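PDB 2FNA: conserved hypothetical protein, which binds ADP in a P-loop domain and, as an archaeal AAA+ ATPase with a predicted C-terminal winged helix-turn-helix domain, probably couples ATP hydrolysis to a task not yet defined. Local coordinates for residues D10-F15 / I51-L56; D14-E19 / A214-R219; Y292-R297 / E313-I318. All coordinates share one frame; numbering follows the deposited sequence. Where two conformers were deposited one is given.

In the fold
Contacts 1 and 2 are neighbours at the nucleotide end of the ATPase domain, and both touch ADP. They start from the same loop, share Asp-14 and Phe-15, and have centres 16 Å apart; a long, weak ion pair joins them, with Arg-12 NH1 3.5 Å from Glu-19 OE2. Contact 1 ties that loop to helix 43-54, which follows the probable Walker A loop, while contact 2 ties it to helix 211-225, far along the chain. Contact 3 belongs to the predicted winged helix-turn-helix domain. Its centre is 46 Å from that of contact 1 and 40 Å from that of contact 2, with nearest atoms about 25 Å and about 21 Å away.

Contact 1 (D10-F15 / I51-L56); sequences DNRKDF and INELNL. With ADP (adenosine-5'-diphosphate), chain D.
The loop before helix 19-27, which carries part of the ADP pocket of this P-loop ATPase, is fastened to the last turn of helix 43-54 through Arg-12 and Asp-10. Arg-12 grips Glu-53 side-on, one nitrogen to each oxygen: NE reaches OE2 at 2.9 Å and NH2 reaches OE1 at 2.8 Å. Both bonds are nearly straight and use the syn lone pairs, and the two flat groups lie almost coplanar, 15° apart. The Arg-12 chain runs out with CG anti to the backbone N (chi1 -177°) and bends at chi3, which turns the guanidinium edge to the carboxylate. A water strengthens the link, accepting from Arg-12 N and donating to Glu-53 OE2 at 2.6 Å. One residue before Glu-53, Asn-52 ND2 donates to Asp-10 O at 2.8 Å, in the carbonyl plane on a lone pair. Within the loop Asn-11 OD1 accepts from Lys-13 N at 2.8 Å, an Asx turn. Glu-53 OE1 has a second salt bridge to Lys-26 of helix 19-27, and Arg-12 packs on Ile-22 there. Phe-15, with adenine over one ring face, rests on Ile-46 and Ile-49 of helix 43-54, while Ile-51 faces Tyr-58 and Tyr-60 of strand 58-62.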
loop_
_atom_site.group_PDB
_atom_site.type_symbol
_atom_site.label_atom_id
_atom_site.label_comp_id
_atom_site.label_asym_id
_atom_site.label_seq_id
_atom_site.Cartn_x
_atom_site.Cartn_y
_atom_site.Cartn_z
ATOM N N ASP A 10 8.546 -5.598 -11.824
ATOM C CA ASP A 10 8.139 -6.995 -11.719
ATOM C C ASP A 10 9.314 -7.976 -11.845
ATOM O O ASP A 10 9.108 -9.182 -11.789
ATOM C CB ASP A 10 7.021 -7.310 -12.718
ATOM C CG ASP A 10 7.434 -7.099 -14.184
ATOM O OD1 ASP A 10 8.634 -6.892 -14.473
ATOM O OD2 ASP A 10 6.541 -7.148 -15.052
ATOM N N ASN A 11 10.532 -7.455 -12.007
ATOM C CA ASN A 11 11.741 -8.255 -12.187
ATOM C C ASN A 11 12.793 -7.680 -11.280
ATOM O O ASN A 11 12.961 -6.459 -11.230
ATOM C CB ASN A 11 12.221 -8.185 -13.650
ATOM C CG ASN A 11 13.261 -9.238 -13.982
ATOM O OD1 ASN A 11 14.307 -9.340 -13.336
ATOM N ND2 ASN A 11 12.976 -10.040 -15.004
ATOM N N ARG A 12 13.490 -8.557 -10.556
ATOM C CA ARG A 12 14.582 -8.170 -9.663
ATOM C C ARG A 12 15.751 -7.472 -10.388
ATOM O O ARG A 12 16.483 -6.678 -9.791
ATOM C CB ARG A 12 15.125 -9.419 -8.993
ATOM C CG ARG A 12 16.205 -9.170 -7.982
ATOM C CD ARG A 12 16.837 -10.475 -7.592
ATOM N NE ARG A 12 15.882 -11.321 -6.873
ATOM C CZ ARG A 12 15.917 -11.562 -5.574
ATOM N NH1 ARG A 12 16.867 -11.039 -4.803
ATOM N NH2 ARG A 12 15.007 -12.367 -5.042
ATOM N N LYS A 13 15.938 -7.785 -11.662
ATOM C CA LYS A 13 17.011 -7.174 -12.450
ATOM C C LYS A 13 16.791 -5.669 -12.617
ATOM O O LYS A 13 17.734 -4.938 -12.887
ATOM C CB LYS A 13 17.152 -7.870 -13.788
ATOM C CG LYS A 13 17.613 -9.351 -13.623
ATOM C CD LYS A 13 18.033 -9.966 -14.934
ATOM C CE LYS A 13 18.483 -11.393 -14.755
ATOM N NZ LYS A 13 19.694 -11.465 -13.902
ATOM N N ASP A 14 15.553 -5.223 -12.413
ATOM C CA ASP A 14 15.183 -3.813 -12.511
ATOM C C ASP A 14 15.036 -3.134 -11.139
ATOM O O ASP A 14 14.568 -2.012 -11.063
ATOM C CB ASP A 14 13.848 -3.687 -13.243
ATOM C CG ASP A 14 13.865 -4.287 -14.657
ATOM O OD1 ASP A 14 14.921 -4.287 -15.323
ATOM O OD2 ASP A 14 12.792 -4.737 -15.121
ATOM N N PHE A 15 15.458 -3.791 -10.061
ATOM C CA PHE A 15 15.091 -3.368 -8.745
ATOM C C PHE A 15 16.313 -3.291 -7.852
ATOM O O PHE A 15 17.050 -4.246 -7.735
ATOM C CB PHE A 15 14.052 -4.371 -8.217
ATOM C CG PHE A 15 13.295 -3.912 -7.027
ATOM C CD1 PHE A 15 12.226 -3.021 -7.171
ATOM C CD2 PHE A 15 13.601 -4.398 -5.756
ATOM C CE1 PHE A 15 11.510 -2.614 -6.078
ATOM C CE2 PHE A 15 12.892 -3.984 -4.667
ATOM C CZ PHE A 15 11.818 -3.082 -4.829
ATOM N N ILE A 51 6.100 -12.957 -6.347
ATOM C CA ILE A 51 5.194 -13.938 -6.962
ATOM C C ILE A 51 5.672 -14.401 -8.317
ATOM O O ILE A 51 5.457 -15.555 -8.673
ATOM C CB ILE A 51 3.690 -13.454 -7.069
ATOM C CG1 ILE A 51 3.486 -12.313 -8.046
ATOM C CG2 ILE A 51 3.130 -13.102 -5.694
ATOM C CD1 ILE A 51 2.060 -11.640 -7.881
ATOM N N ASN A 52 6.320 -13.519 -9.085
ATOM C CA ASN A 52 6.977 -13.944 -10.339
ATOM C C ASN A 52 8.068 -14.979 -10.097
ATOM O O ASN A 52 8.131 -15.968 -10.809
ATOM C CB ASN A 52 7.567 -12.749 -11.117
ATOM C CG ASN A 52 6.504 -11.946 -11.860
ATOM O OD1 ASN A 52 5.476 -12.486 -12.290
ATOM N ND2 ASN A 52 6.746 -10.647 -12.008
ATOM N N GLU A 53 8.931 -14.743 -9.103
ATOM C CA GLU A 53 10.008 -15.691 -8.812
ATOM C C GLU A 53 9.525 -17.028 -8.212
ATOM O O GLU A 53 10.091 -18.085 -8.495
ATOM C CB GLU A 53 11.085 -15.042 -7.939
ATOM C CG GLU A 53 11.950 -14.041 -8.684
ATOM C CD GLU A 53 12.976 -13.338 -7.819
ATOM O OE1 GLU A 53 13.161 -13.722 -6.641
ATOM O OE2 GLU A 53 13.584 -12.364 -8.332
ATOM N N LEU A 54 8.502 -16.986 -7.370
ATOM C CA LEU A 54 7.944 -18.203 -6.762
ATOM C C LEU A 54 7.279 -19.098 -7.785
ATOM O O LEU A 54 7.251 -20.309 -7.602
ATOM C CB LEU A 54 6.929 -17.876 -5.665
ATOM C CG LEU A 54 7.495 -17.324 -4.353
ATOM C CD1 LEU A 54 6.375 -16.812 -3.453
ATOM C CD2 LEU A 54 8.361 -18.396 -3.671
ATOM N N ASN A 55 6.716 -18.523 -8.852
ATOM C CA ASN A 55 6.091 -19.375 -9.882
ATOM C C ASN A 55 5.014 -20.261 -9.240
ATOM O O ASN A 55 4.928 -21.486 -9.448
ATOM C CB ASN A 55 7.172 -20.224 -10.586
ATOM C CG ASN A 55 6.687 -20.880 -11.863
ATOM O OD1 ASN A 55 5.838 -20.349 -12.554
ATOM N ND2 ASN A 55 7.220 -22.057 -12.166
ATOM N N LEU A 56 4.180 -19.622 -8.437
ATOM C CA LEU A 56 3.035 -20.283 -7.824
ATOM C C LEU A 56 1.768 -19.603 -8.321
ATOM O O LEU A 56 1.775 -18.396 -8.562
ATOM C CB LEU A 56 3.088 -20.209 -6.289
ATOM C CG LEU A 56 4.085 -21.108 -5.538
ATOM C CD1 LEU A 56 4.153 -20.674 -4.076
ATOM C CD2 LEU A 56 3.724 -22.562 -5.664
HETATM P PB ADP D . 4.269 1.089 -3.202
HETATM O O1B ADP D . 4.993 0.871 -1.913
HETATM O O2B ADP D . 3.561 2.441 -3.233
HETATM O O3B ADP D . 3.449 -0.046 -3.716
HETATM P PA ADP D . 5.685 0.757 -5.773
HETATM O O1A ADP D . 6.081 -0.680 -5.883
HETATM O O2A ADP D . 4.461 1.054 -6.535
HETATM O O3A ADP D . 5.530 1.332 -4.259
HETATM O "O5'" ADP D . 6.966 1.604 -6.177
HETATM C "C5'" ADP D . 6.920 3.027 -6.378
HETATM C "C4'" ADP D . 7.847 3.417 -7.528
HETATM O "O4'" ADP D . 9.208 3.350 -7.148
HETATM C "C3'" ADP D . 7.743 2.543 -8.739
HETATM O "O3'" ADP D . 8.110 3.351 -9.878
HETATM C "C2'" ADP D . 8.823 1.503 -8.540
HETATM O "O2'" ADP D . 9.304 0.967 -9.764
HETATM C "C1'" ADP D . 9.881 2.338 -7.875
HETATM N N9 ADP D . 10.719 1.643 -6.904
HETATM C C8 ADP D . 10.482 1.555 -5.577
HETATM N N7 ADP D . 11.481 0.913 -4.971
HETATM C C5 ADP D . 12.372 0.558 -5.927
HETATM C C6 ADP D . 13.672 -0.144 -5.987
HETATM N N6 ADP D . 14.228 -0.646 -4.864
HETATM N N1 ADP D . 14.294 -0.269 -7.194
HETATM C C2 ADP D . 13.766 0.234 -8.325
HETATM N N3 ADP D . 12.593 0.890 -8.346
HETATM C C4 ADP D . 11.883 1.076 -7.199
HETATM O O HOH W 1 12.888 -11.299 -10.569
#

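Contact 2 (D14-E19 / A214-R219); sequences DFFDRE and AIEFLR. With ADP (adenosine-5'-diphosphate), chain D.
Phe-16 N donates to N1 of the ADP adenine at 2.9 Å, and the base answers with N6 donating to Phe-16 O, also at 2.9 Å. This backbone pairing reads the edge of adenine, and the same residue sends its side chain across to helix 211-225, which follows the parallel sheet and is probably part of the helical lid of an AAA+ module. The nucleotide thus lies where the loop before helix 19-27 meets that lid.

Phe-16 has CG anti to its own nitrogen (chi1 178°), a setting that carries the ring away from the base and over the helix backbone. Phe-217 CA sits squarely beneath the ring, 4.0 Å from its centroid and 4° off the normal, a CH-pi contact, with Phe-217 CB under the same face. The two rings meet obliquely, their planes at 56°. In return, the edge of the Phe-217 ring takes Phe-16 CB in its plane, CD1 to CB at 3.4 Å. The far end of the Phe-16 ring reaches the aliphatic part of Glu-216, CZ to CG at 3.7 Å.

Phe-15 points away from the helix and covers the adenine where the pairing atoms lie. With an alanine here the base would lose its ring partner, and a gap would probably open between adenine and Ile-46 and Ile-49 of helix 43-54, letting the base shift on its two bonds to Phe-16. Phe-209, Leu-246 and Thr-247 pack around Phe-217. At the end of the loop, Asp-17 OD1 accepts from Glu-19 N in an Asx turn that leads into helix 19-27. The edge of the Phe-217 ring meets the adenine on the face opposite Phe-15, its CE1 standing 3.6 Å from ADP C2.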
loop_
_atom_site.group_PDB
_atom_site.type_symbol
_atom_site.label_atom_id
_atom_site.label_comp_id
_atom_site.label_asym_id
_atom_site.label_seq_id
_atom_site.Cartn_x
_atom_site.Cartn_y
_atom_site.Cartn_z
ATOM N N ASP A 14 15.553 -5.223 -12.413
ATOM C CA ASP A 14 15.183 -3.813 -12.511
ATOM C C ASP A 14 15.036 -3.134 -11.139
ATOM O O ASP A 14 14.568 -2.012 -11.063
ATOM C CB ASP A 14 13.848 -3.687 -13.243
ATOM C CG ASP A 14 13.865 -4.287 -14.657
ATOM O OD1 ASP A 14 14.921 -4.287 -15.323
ATOM O OD2 ASP A 14 12.792 -4.737 -15.121
ATOM N N PHE A 15 15.458 -3.791 -10.061
ATOM C CA PHE A 15 15.091 -3.368 -8.745
ATOM C C PHE A 15 16.313 -3.291 -7.852
ATOM O O PHE A 15 17.050 -4.246 -7.735
ATOM C CB PHE A 15 14.052 -4.371 -8.217
ATOM C CG PHE A 15 13.295 -3.912 -7.027
ATOM C CD1 PHE A 15 12.226 -3.021 -7.171
ATOM C CD2 PHE A 15 13.601 -4.398 -5.756
ATOM C CE1 PHE A 15 11.510 -2.614 -6.078
ATOM C CE2 PHE A 15 12.892 -3.984 -4.667
ATOM C CZ PHE A 15 11.818 -3.082 -4.829
ATOM N N PHE A 16 16.526 -2.141 -7.220
ATOM C CA PHE A 16 17.677 -1.932 -6.305
ATOM C C PHE A 16 17.512 -2.597 -4.931
ATOM O O PHE A 16 16.614 -2.234 -4.174
ATOM C CB PHE A 16 17.868 -0.445 -6.081
ATOM C CG PHE A 16 18.963 -0.107 -5.131
ATOM C CD1 PHE A 16 20.277 -0.442 -5.425
ATOM C CD2 PHE A 16 18.704 0.603 -3.965
ATOM C CE1 PHE A 16 21.291 -0.106 -4.559
ATOM C CE2 PHE A 16 19.726 0.952 -3.101
ATOM C CZ PHE A 16 21.009 0.603 -3.392
ATOM N N ASP A 17 18.419 -3.527 -4.614
ATOM C CA ASP A 17 18.485 -4.257 -3.342
ATOM C C ASP A 17 17.140 -4.700 -2.795
ATOM O O ASP A 17 16.412 -5.400 -3.501
ATOM C CB ASP A 17 19.327 -3.518 -2.281
ATOM C CG ASP A 17 20.000 -4.480 -1.252
ATOM O OD1 ASP A 17 19.668 -5.711 -1.148
ATOM O OD2 ASP A 17 20.902 -3.978 -0.535
ATOM N N ARG A 18 16.829 -4.304 -1.550
ATOM C CA ARG A 18 15.799 -4.957 -0.732
ATOM C C ARG A 18 15.841 -6.491 -0.766
ATOM O O ARG A 18 14.800 -7.135 -0.711
ATOM C CB ARG A 18 14.385 -4.495 -1.119
ATOM C CG ARG A 18 14.222 -3.041 -1.302
ATOM C CD ARG A 18 14.380 -2.211 -0.025
ATOM N NE ARG A 18 13.613 -0.996 -0.205
ATOM C CZ ARG A 18 13.687 0.079 0.567
ATOM N NH1 ARG A 18 14.517 0.106 1.602
ATOM N NH2 ARG A 18 12.888 1.114 0.295
ATOM N N GLU A 19 17.030 -7.082 -0.828
ATOM C CA GLU A 19 17.135 -8.534 -0.940
ATOM C C GLU A 19 16.615 -9.291 0.279
ATOM O O GLU A 19 15.980 -10.318 0.128
ATOM C CB GLU A 19 18.575 -8.961 -1.272
ATOM C CG GLU A 19 19.040 -8.373 -2.603
ATOM C CD GLU A 19 19.981 -9.272 -3.401
ATOM O OE1 GLU A 19 20.832 -9.975 -2.798
ATOM O OE2 GLU A 19 19.867 -9.247 -4.651
ATOM N N ALA A 214 19.955 6.010 -1.098
ATOM C CA ALA A 214 19.393 6.838 -2.130
ATOM C C ALA A 214 20.445 7.151 -3.180
ATOM O O ALA A 214 20.203 7.023 -4.386
ATOM C CB ALA A 214 18.831 8.114 -1.520
ATOM N N ILE A 215 21.618 7.542 -2.706
ATOM C CA ILE A 215 22.770 7.855 -3.546
ATOM C C ILE A 215 23.193 6.619 -4.341
ATOM O O ILE A 215 23.436 6.703 -5.538
ATOM C CB ILE A 215 23.946 8.419 -2.671
ATOM C CG1 ILE A 215 23.574 9.839 -2.222
ATOM C CG2 ILE A 215 25.282 8.400 -3.430
ATOM C CD1 ILE A 215 24.453 10.399 -1.182
ATOM N N GLU A 216 23.293 5.474 -3.671
ATOM C CA GLU A 216 23.649 4.242 -4.353
ATOM C C GLU A 216 22.599 3.820 -5.394
ATOM O O GLU A 216 22.951 3.251 -6.409
ATOM C CB GLU A 216 23.911 3.132 -3.335
ATOM C CG GLU A 216 24.445 1.830 -3.935
ATOM C CD GLU A 216 25.662 2.019 -4.869
ATOM O OE1 GLU A 216 26.544 2.878 -4.596
ATOM O OE2 GLU A 216 25.721 1.287 -5.882
ATOM N N PHE A 217 21.321 4.105 -5.144
ATOM C CA PHE A 217 20.225 3.790 -6.085
ATOM C C PHE A 217 20.381 4.576 -7.386
ATOM O O PHE A 217 20.295 4.036 -8.495
ATOM C CB PHE A 217 18.877 4.124 -5.409
ATOM C CG PHE A 217 17.690 4.069 -6.320
ATOM C CD1 PHE A 217 17.254 2.855 -6.817
ATOM C CD2 PHE A 217 16.998 5.224 -6.673
ATOM C CE1 PHE A 217 16.171 2.769 -7.649
ATOM C CE2 PHE A 217 15.906 5.153 -7.499
ATOM C CZ PHE A 217 15.479 3.913 -8.011
ATOM N N LEU A 218 20.613 5.869 -7.239
ATOM C CA LEU A 218 20.781 6.759 -8.389
ATOM C C LEU A 218 22.038 6.405 -9.160
ATOM O O LEU A 218 22.002 6.308 -10.383
ATOM C CB LEU A 218 20.916 8.188 -7.911
ATOM C CG LEU A 218 19.629 8.761 -7.352
ATOM C CD1 LEU A 218 19.930 10.122 -6.898
ATOM C CD2 LEU A 218 18.535 8.777 -8.425
ATOM N N ARG A 219 23.136 6.242 -8.411
ATOM C CA ARG A 219 24.430 5.827 -8.971
ATOM C C ARG A 219 24.251 4.593 -9.830
ATOM O O ARG A 219 24.716 4.528 -10.952
ATOM C CB ARG A 219 25.453 5.504 -7.863
ATOM C CG ARG A 219 26.885 5.463 -8.371
ATOM C CD ARG A 219 27.864 4.612 -7.512
ATOM N NE ARG A 219 27.704 3.142 -7.435
ATOM C CZ ARG A 219 27.183 2.315 -8.350
ATOM N NH1 ARG A 219 26.695 2.740 -9.498
ATOM N NH2 ARG A 219 27.137 1.010 -8.105
HETATM P PB ADP D . 4.269 1.089 -3.202
HETATM O O1B ADP D . 4.993 0.871 -1.913
HETATM O O2B ADP D . 3.561 2.441 -3.233
HETATM O O3B ADP D . 3.449 -0.046 -3.716
HETATM P PA ADP D . 5.685 0.757 -5.773
HETATM O O1A ADP D . 6.081 -0.680 -5.883
HETATM O O2A ADP D . 4.461 1.054 -6.535
HETATM O O3A ADP D . 5.530 1.332 -4.259
HETATM O "O5'" ADP D . 6.966 1.604 -6.177
HETATM C "C5'" ADP D . 6.920 3.027 -6.378
HETATM C "C4'" ADP D . 7.847 3.417 -7.528
HETATM O "O4'" ADP D . 9.208 3.350 -7.148
HETATM C "C3'" ADP D . 7.743 2.543 -8.739
HETATM O "O3'" ADP D . 8.110 3.351 -9.878
HETATM C "C2'" ADP D . 8.823 1.503 -8.540
HETATM O "O2'" ADP D . 9.304 0.967 -9.764
HETATM C "C1'" ADP D . 9.881 2.338 -7.875
HETATM N N9 ADP D . 10.719 1.643 -6.904
HETATM C C8 ADP D . 10.482 1.555 -5.577
HETATM N N7 ADP D . 11.481 0.913 -4.971
HETATM C C5 ADP D . 12.372 0.558 -5.927
HETATM C C6 ADP D . 13.672 -0.144 -5.987
HETATM N N6 ADP D . 14.228 -0.646 -4.864
HETATM N N1 ADP D . 14.294 -0.269 -7.194
HETATM C C2 ADP D . 13.766 0.234 -8.325
HETATM N N3 ADP D . 12.593 0.890 -8.346
HETATM C C4 ADP D . 11.883 1.076 -7.199
#

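Contact 3 (Y292-R297 / E313-I318); sequences YLNIMR and ELEEGI. With EDO (1,2-ethanediol), chain J.
Helices 289-299 and 305-316 come together here at some distance, the nearest CA atoms being those of Asn-294 and Glu-315 at 8.2 Å, so the backbones stay apart and the contact is made by side chains. Asn-294 and Glu-315 meet from opposite directions. Each sends CG out anti to its backbone N, Asn-294 with chi1 -168° and Glu-315 with chi1 -176°, and Glu-315 then stays extended through CD.

The amide nitrogen does the touching: Asn-294 ND2 lies 3.0 Å from Glu-315 OE1 and 3.5 Å from OE2. It stands above the carboxylate plane, not out beyond the oxygens, so that ND2 is also 3.2 Å from Glu-315 CD. Amide and carboxylate are turned 65° against each other. ND2 further brushes the stem of its partner, 3.5 Å from Glu-315 CB, and the amide therefore rests on the chain as well as on its charged end.

One turn on from Asn-294, Arg-297 projects on the same side of the helix. Its guanidinium lies over Leu-293 CB, and its NH1 remains 5.6 Å from Glu-315 OE2; at that range the opposite charges may attract, but they do not form a salt bridge. Arg-297 NE makes a weak bond to a 1,2-ethanediol, probably from the crystallisation liquor.

Helix 305-316 ends just beyond, where Gly-317 N bonds to Glu-313 O and Gly-317 takes up a positive phi. Glu-316 reaches back to Arg-291 in a salt bridge. Underneath, Ile-295 packs on Val-308 and Leu-312, and on Tyr-328 and Leu-332 of helix 322-334. A polar surface pair over such a three-helix core, with the antiparallel strands 338-340 and 345-347 following helix 322-334 in the chain, is consistent with the predicted winged helix-turn-helix fold.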
loop_
_atom_site.group_PDB
_atom_site.type_symbol
_atom_site.label_atom_id
_atom_site.label_comp_id
_atom_site.label_asym_id
_atom_site.label_seq_id
_atom_site.Cartn_x
_atom_site.Cartn_y
_atom_site.Cartn_z
ATOM N N TYR A 292 -8.197 19.967 8.826
ATOM C CA TYR A 292 -7.112 19.090 8.370
ATOM C C TYR A 292 -6.059 19.845 7.526
ATOM O O TYR A 292 -4.862 19.699 7.760
ATOM C CB TYR A 292 -7.672 17.875 7.612
ATOM C CG TYR A 292 -8.213 16.782 8.516
ATOM C CD1 TYR A 292 -7.364 16.083 9.377
ATOM C CD2 TYR A 292 -9.564 16.423 8.503
ATOM C CE1 TYR A 292 -7.832 15.078 10.206
ATOM C CE2 TYR A 292 -10.050 15.394 9.346
ATOM C CZ TYR A 292 -9.178 14.732 10.194
ATOM O OH TYR A 292 -9.615 13.715 11.026
ATOM N N LEU A 293 -6.498 20.651 6.556
ATOM C CA LEU A 293 -5.577 21.479 5.765
ATOM C C LEU A 293 -4.721 22.353 6.685
ATOM O O LEU A 293 -3.514 22.511 6.471
ATOM C CB LEU A 293 -6.330 22.370 4.760
ATOM C CG LEU A 293 -6.770 21.672 3.470
ATOM C CD1 LEU A 293 -7.928 22.404 2.811
ATOM C CD2 LEU A 293 -5.582 21.514 2.496
ATOM N N ASN A 294 -5.357 22.918 7.704
ATOM C CA ASN A 294 -4.673 23.785 8.646
ATOM C C ASN A 294 -3.609 23.018 9.434
ATOM O O ASN A 294 -2.485 23.491 9.595
ATOM C CB ASN A 294 -5.681 24.404 9.603
ATOM C CG ASN A 294 -5.091 25.515 10.423
ATOM O OD1 ASN A 294 -4.272 25.278 11.319
ATOM N ND2 ASN A 294 -5.507 26.744 10.131
ATOM N N ILE A 295 -3.976 21.845 9.934
ATOM C CA ILE A 295 -3.051 20.987 10.690
ATOM C C ILE A 295 -1.808 20.643 9.876
ATOM O O ILE A 295 -0.697 20.656 10.412
ATOM C CB ILE A 295 -3.731 19.676 11.140
ATOM C CG1 ILE A 295 -4.703 19.947 12.310
ATOM C CG2 ILE A 295 -2.675 18.618 11.511
ATOM C CD1 ILE A 295 -5.596 18.779 12.681
HETATM N N MSE A 296 -1.992 20.321 8.591
HETATM C CA MSE A 296 -0.865 19.858 7.759
HETATM C C MSE A 296 0.090 20.985 7.405
HETATM O O MSE A 296 1.316 20.807 7.393
HETATM C CB MSE A 296 -1.372 19.181 6.490
HETATM C CG MSE A 296 -2.030 17.846 6.728
HETATM SE SE MSE A 296 -0.888 16.550 7.661
HETATM C CE MSE A 296 0.533 16.449 6.432
ATOM N N ARG A 297 -0.476 22.140 7.091
ATOM C CA ARG A 297 0.313 23.344 6.906
ATOM C C ARG A 297 1.069 23.673 8.186
ATOM O O ARG A 297 2.253 24.005 8.151
ATOM C CB ARG A 297 -0.588 24.500 6.481
ATOM C CG ARG A 297 -1.160 24.315 5.076
ATOM C CD ARG A 297 -2.151 25.417 4.691
ATOM N NE ARG A 297 -2.966 24.992 3.551
ATOM C CZ ARG A 297 -3.995 25.674 3.050
ATOM N NH1 ARG A 297 -4.353 26.841 3.577
ATOM N NH2 ARG A 297 -4.671 25.184 2.012
ATOM N N GLU A 313 -7.280 27.421 16.390
ATOM C CA GLU A 313 -8.018 28.458 17.084
ATOM C C GLU A 313 -7.766 29.820 16.454
ATOM O O GLU A 313 -8.680 30.629 16.367
ATOM C CB GLU A 313 -7.647 28.466 18.559
ATOM C CG GLU A 313 -8.077 27.192 19.264
ATOM C CD GLU A 313 -7.616 27.109 20.702
ATOM O OE1 GLU A 313 -6.938 28.045 21.188
ATOM O OE2 GLU A 313 -7.941 26.087 21.347
ATOM N N LEU A 314 -6.546 30.065 15.991
ATOM C CA LEU A 314 -6.239 31.320 15.296
ATOM C C LEU A 314 -7.097 31.482 14.037
ATOM O O LEU A 314 -7.605 32.574 13.767
ATOM C CB LEU A 314 -4.747 31.403 14.930
ATOM C CG LEU A 314 -4.208 32.744 14.433
ATOM C CD1 LEU A 314 -4.150 33.752 15.591
ATOM C CD2 LEU A 314 -2.837 32.592 13.793
ATOM N N GLU A 315 -7.259 30.401 13.275
ATOM C CA GLU A 315 -8.007 30.461 12.017
ATOM C C GLU A 315 -9.513 30.626 12.231
ATOM O O GLU A 315 -10.165 31.376 11.496
ATOM C CB GLU A 315 -7.754 29.222 11.159
ATOM C CG GLU A 315 -8.436 29.294 9.804
ATOM C CD GLU A 315 -8.150 28.091 8.939
ATOM O OE1 GLU A 315 -8.421 26.945 9.379
ATOM O OE2 GLU A 315 -7.656 28.305 7.813
ATOM N N GLU A 316 -10.054 29.927 13.231
ATOM C CA GLU A 316 -11.502 29.883 13.460
ATOM C C GLU A 316 -11.982 30.807 14.585
ATOM O O GLU A 316 -13.180 31.103 14.678
ATOM C CB GLU A 316 -11.935 28.442 13.724
ATOM C CG GLU A 316 -11.396 27.469 12.665
ATOM C CD GLU A 316 -12.163 26.158 12.578
ATOM O OE1 GLU A 316 -13.342 26.112 13.003
ATOM O OE2 GLU A 316 -11.584 25.180 12.063
ATOM N N GLY A 317 -11.058 31.261 15.435
ATOM C CA GLY A 317 -11.381 32.194 16.526
ATOM C C GLY A 317 -11.909 31.515 17.780
ATOM O O GLY A 317 -11.684 31.998 18.890
ATOM N N ILE A 318 -12.609 30.392 17.599
ATOM C CA ILE A 318 -13.245 29.670 18.699
ATOM C C ILE A 318 -12.216 28.846 19.453
ATOM O O ILE A 318 -11.153 28.534 18.908
ATOM C CB ILE A 318 -14.340 28.703 18.175
HETATM C C1 EDO J . -2.855 22.687 -0.022
HETATM O O1 EDO J . -3.438 23.574 -0.985
HETATM C C2 EDO J . -1.355 22.947 0.091
HETATM O O2 EDO J . -1.067 23.702 1.273
#